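Local coordinates for protein probable ss-1,3-N-acetylglucosaminyltransferase (Staphylococcus aureus subsp. aureus N315, PDB 6H1J) that is probably a glycosyltransferase of family 2 with a GT-A type fold, and also carries a helical linker domain of TarS type, at residues 299-304 with 328-333. Sequence-based numbering, arbitrary orientation.
Sequences EWLNNF and EAIRQN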
ATOM      1  N   GLU B 299      13.991 -10.064   8.883  1.00 23.15           N
ATOM      2  CA  GLU B 299      14.224 -10.490  10.275  1.00 23.68           C
ATOM      3  C   GLU B 299      13.709  -9.411  11.229  1.00 22.27           C
ATOM      4  O   GLU B 299      13.000  -9.717  12.190  1.00 22.55           O
ATOM      5  CB  GLU B 299      15.700 -10.823  10.527  1.00 24.10           C
ATOM      6  CG  GLU B 299      16.146 -12.148   9.911  1.00 26.71           C
ATOM      7  CD  GLU B 299      17.647 -12.367   9.750  1.00 27.12           C
ATOM      8  OE1 GLU B 299      18.397 -11.507  10.178  1.00 29.53           O
ATOM      9  OE2 GLU B 299      18.072 -13.423   9.251  1.00 27.70           O
ATOM     10  N   TRP B 300      14.042  -8.153  10.937  1.00 21.88           N
ATOM     11  CA  TRP B 300      13.635  -7.049  11.732  1.00 22.35           C
ATOM     12  C   TRP B 300      12.104  -7.063  11.861  1.00 21.67           C
ATOM     13  O   TRP B 300      11.561  -7.049  12.963  1.00 19.99           O
ATOM     14  CB  TRP B 300      14.153  -5.731  11.147  1.00 24.65           C
ATOM     15  CG  TRP B 300      13.947  -4.570  12.062  1.00 27.20           C
ATOM     16  CD1 TRP B 300      12.883  -3.715  12.076  1.00 26.37           C
ATOM     17  CD2 TRP B 300      14.822  -4.152  13.130  1.00 27.36           C
ATOM     18  NE1 TRP B 300      13.037  -2.791  13.072  1.00 25.99           N
ATOM     19  CE2 TRP B 300      14.213  -3.029  13.737  1.00 28.50           C
ATOM     20  CE3 TRP B 300      16.028  -4.629  13.656  1.00 28.66           C
ATOM     21  CZ2 TRP B 300      14.773  -2.389  14.856  1.00 29.96           C
ATOM     22  CZ3 TRP B 300      16.575  -4.003  14.763  1.00 28.48           C
ATOM     23  CH2 TRP B 300      15.970  -2.883  15.333  1.00 27.79           C
ATOM     24  N   LEU B 301      11.412  -7.121  10.724  1.00 20.29           N
ATOM     25  CA  LEU B 301       9.965  -7.067  10.702  1.00 20.57           C
ATOM     26  C   LEU B 301       9.369  -8.236  11.503  1.00 19.29           C
ATOM     27  O   LEU B 301       8.436  -8.066  12.268  1.00 19.93           O
ATOM     28  CB  LEU B 301       9.473  -7.109   9.250  1.00 20.96           C
ATOM     29  CG  LEU B 301       7.958  -7.314   9.107  1.00 20.63           C
ATOM     30  CD1 LEU B 301       7.201  -6.155   9.724  1.00 21.94           C
ATOM     31  CD2 LEU B 301       7.557  -7.477   7.659  1.00 22.21           C
ATOM     32  N   ASN B 302       9.868  -9.441  11.266  1.00 19.93           N
ATOM     33  CA  ASN B 302       9.346 -10.604  11.906  1.00 21.23           C
ATOM     34  C   ASN B 302       9.529 -10.510  13.426  1.00 20.44           C
ATOM     35  O   ASN B 302       8.616 -10.792  14.185  1.00 20.53           O
ATOM     36  CB  ASN B 302       9.983 -11.873  11.351  1.00 23.06           C
ATOM     37  CG  ASN B 302       9.198 -12.391  10.164  1.00 27.34           C
ATOM     38  OD1 ASN B 302       8.335 -13.249  10.320  1.00 28.42           O
ATOM     39  ND2 ASN B 302       9.490 -11.871   8.984  1.00 25.48           N
ATOM     40  N   ASN B 303      10.695 -10.060  13.870  1.00 21.07           N
ATOM     41  CA  ASN B 303      10.927  -9.913  15.314  1.00 21.13           C
ATOM     42  C   ASN B 303      10.019  -8.829  15.890  1.00 19.90           C
ATOM     43  O   ASN B 303       9.490  -8.993  16.974  1.00 20.80           O
ATOM     44  CB  ASN B 303      12.396  -9.639  15.631  1.00 20.75           C
ATOM     45  CG  ASN B 303      13.292 -10.828  15.391  1.00 22.48           C
ATOM     46  OD1 ASN B 303      12.881 -11.974  15.575  1.00 21.48           O
ATOM     47  ND2 ASN B 303      14.540 -10.549  15.001  1.00 22.47           N
ATOM     48  N   PHE B 304       9.800  -7.742  15.149  1.00 20.18           N
ATOM     49  CA  PHE B 304       8.868  -6.687  15.571  1.00 20.59           C
ATOM     50  C   PHE B 304       7.421  -7.240  15.680  1.00 20.81           C
ATOM     51  O   PHE B 304       6.741  -7.118  16.719  1.00 20.02           O
ATOM     52  CB  PHE B 304       8.989  -5.534  14.578  1.00 21.27           C
ATOM     53  CG  PHE B 304       8.477  -4.202  15.051  1.00 21.36           C
ATOM     54  CD1 PHE B 304       7.688  -4.095  16.180  1.00 21.05           C
ATOM     55  CD2 PHE B 304       8.736  -3.064  14.309  1.00 22.77           C
ATOM     56  CE1 PHE B 304       7.185  -2.865  16.573  1.00 23.92           C
ATOM     57  CE2 PHE B 304       8.253  -1.828  14.719  1.00 22.84           C
ATOM     58  CZ  PHE B 304       7.474  -1.735  15.845  1.00 22.70           C
ATOM     59  N   GLU B 328      -1.035  -2.083  11.985  1.00 20.67           N
ATOM     60  CA  GLU B 328      -1.710  -3.314  11.553  1.00 21.54           C
ATOM     61  C   GLU B 328      -0.788  -4.114  10.612  1.00 21.12           C
ATOM     62  O   GLU B 328      -0.740  -5.368  10.677  1.00 19.72           O
ATOM     63  CB  GLU B 328      -3.063  -3.002  10.916  1.00 24.40           C
ATOM     64  CG  GLU B 328      -3.852  -4.243  10.548  1.00 27.07           C
ATOM     65  CD  GLU B 328      -4.176  -5.105  11.762  1.00 31.54           C
ATOM     66  OE1 GLU B 328      -4.645  -4.533  12.766  1.00 33.85           O
ATOM     67  OE2 GLU B 328      -3.926  -6.333  11.722  1.00 27.01           O
ATOM     68  N   ALA B 329      -0.041  -3.401   9.758  1.00 19.58           N
ATOM     69  CA  ALA B 329       0.890  -4.041   8.846  1.00 20.25           C
ATOM     70  C   ALA B 329       1.978  -4.813   9.599  1.00 21.95           C
ATOM     71  O   ALA B 329       2.310  -5.951   9.223  1.00 20.46           O
ATOM     72  CB  ALA B 329       1.457  -3.005   7.910  1.00 21.97           C
ATOM     73  N   ILE B 330       2.466  -4.248  10.720  1.00 20.34           N
ATOM     74  CA  ILE B 330       3.423  -4.940  11.537  1.00 19.79           C
ATOM     75  C   ILE B 330       2.792  -6.189  12.169  1.00 19.12           C
ATOM     76  O   ILE B 330       3.418  -7.294  12.173  1.00 19.67           O
ATOM     77  CB  ILE B 330       4.071  -3.979  12.561  1.00 20.57           C
ATOM     78  CG1 ILE B 330       4.952  -2.934  11.859  1.00 22.31           C
ATOM     79  CG2 ILE B 330       4.879  -4.770  13.573  1.00 22.25           C
ATOM     80  CD1 ILE B 330       5.181  -1.661  12.642  1.00 21.61           C
ATOM     81  N   ARG B 331       1.587  -6.052  12.732  1.00 20.51           N
ATOM     82  CA  ARG B 331       0.866  -7.188  13.313  1.00 21.80           C
ATOM     83  C   ARG B 331       0.673  -8.309  12.283  1.00 22.84           C
ATOM     84  O   ARG B 331       0.869  -9.481  12.612  1.00 23.81           O
ATOM     85  CB  ARG B 331      -0.493  -6.776  13.870  1.00 22.99           C
ATOM     86  CG  ARG B 331      -0.428  -6.040  15.196  1.00 22.85           C
ATOM     87  CD  ARG B 331      -1.741  -6.143  15.968  1.00 23.23           C
ATOM     88  NE  ARG B 331      -1.667  -5.373  17.214  1.00 22.08           N
ATOM     89  CZ  ARG B 331      -1.300  -5.871  18.372  1.00 20.03           C
ATOM     90  NH1 ARG B 331      -0.925  -7.140  18.445  1.00 19.29           N
ATOM     91  NH2 ARG B 331      -1.367  -5.101  19.453  1.00 19.74           N
ATOM     92  N   GLN B 332       0.339  -7.933  11.044  1.00 22.12           N
ATOM     93  CA  GLN B 332       0.166  -8.891   9.954  1.00 24.66           C
ATOM     94  C   GLN B 332       1.495  -9.419   9.392  1.00 23.56           C
ATOM     95  O   GLN B 332       1.464 -10.313   8.516  1.00 23.47           O
ATOM     96  CB  GLN B 332      -0.616  -8.245   8.801  1.00 23.66           C
ATOM     97  CG  GLN B 332      -2.038  -7.835   9.172  1.00 25.05           C
ATOM     98  CD  GLN B 332      -2.914  -8.992   9.570  1.00 28.27           C
ATOM     99  OE1 GLN B 332      -2.686 -10.128   9.191  1.00 29.90           O
ATOM    100  NE2 GLN B 332      -3.953  -8.705  10.331  1.00 28.28           N
ATOM    101  N   ASN B 333       2.632  -8.806   9.741  1.00 22.95           N
ATOM    102  CA  ASN B 333       3.933  -9.326   9.319  1.00 25.47           C
ATOM    103  C   ASN B 333       4.061  -9.193   7.788  1.00 26.19           C
ATOM    104  O   ASN B 333       4.511 -10.125   7.124  1.00 25.17           O
ATOM    105  CB  ASN B 333       4.111 -10.795   9.727  1.00 27.00           C
ATOM    106  CG  ASN B 333       5.548 -11.252   9.656  1.00 30.63           C
ATOM    107  OD1 ASN B 333       6.458 -10.450   9.828  1.00 34.26           O
ATOM    108  ND2 ASN B 333       5.768 -12.539   9.443  1.00 35.01           N
TER
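I330 lays its branched side chain against the ring of F304, and its two ends do different work. CG2 rests over one face, 4.0 Å from the F304 ring centroid, a CH-pi contact displaced toward the CG and CD1 side. CD1 reaches the far rim, 3.7 Å from F304 CE2. In F304, chi1 of -161° carries the ring out toward helix 324-331 and chi2 of -14° sets the turn of its face to I330, whose beta-branched side chain is wide enough to span it. L301 continues the apolar strip more loosely, its CD1 4.5 Å from I330 CG1.

At the other end the contact turns polar. N333 follows helix 324-331 with positive phi in a Schellman motif, a conformation that asparagine tolerates better than most residues. Its ND2 donates to N302 OD1 at 2.8 Å. The two amide planes are 88° apart, and ND2 lies well above the carbonyl plane of N302, not on a lone pair. N333 OD1 lies 3.4 Å from N302 CG and 3.6 Å from L301 CG, while N302 ND2 is bonded to I298 O of its own helix, which helps fix the amide's rotation.

Within the TarS-type linker region, the contact joins helix 294-308 to the C-terminal end of helix 324-331; from helix 264-281, L278 packs on F304 and L279 on I330, and helix 335-344 covers L301.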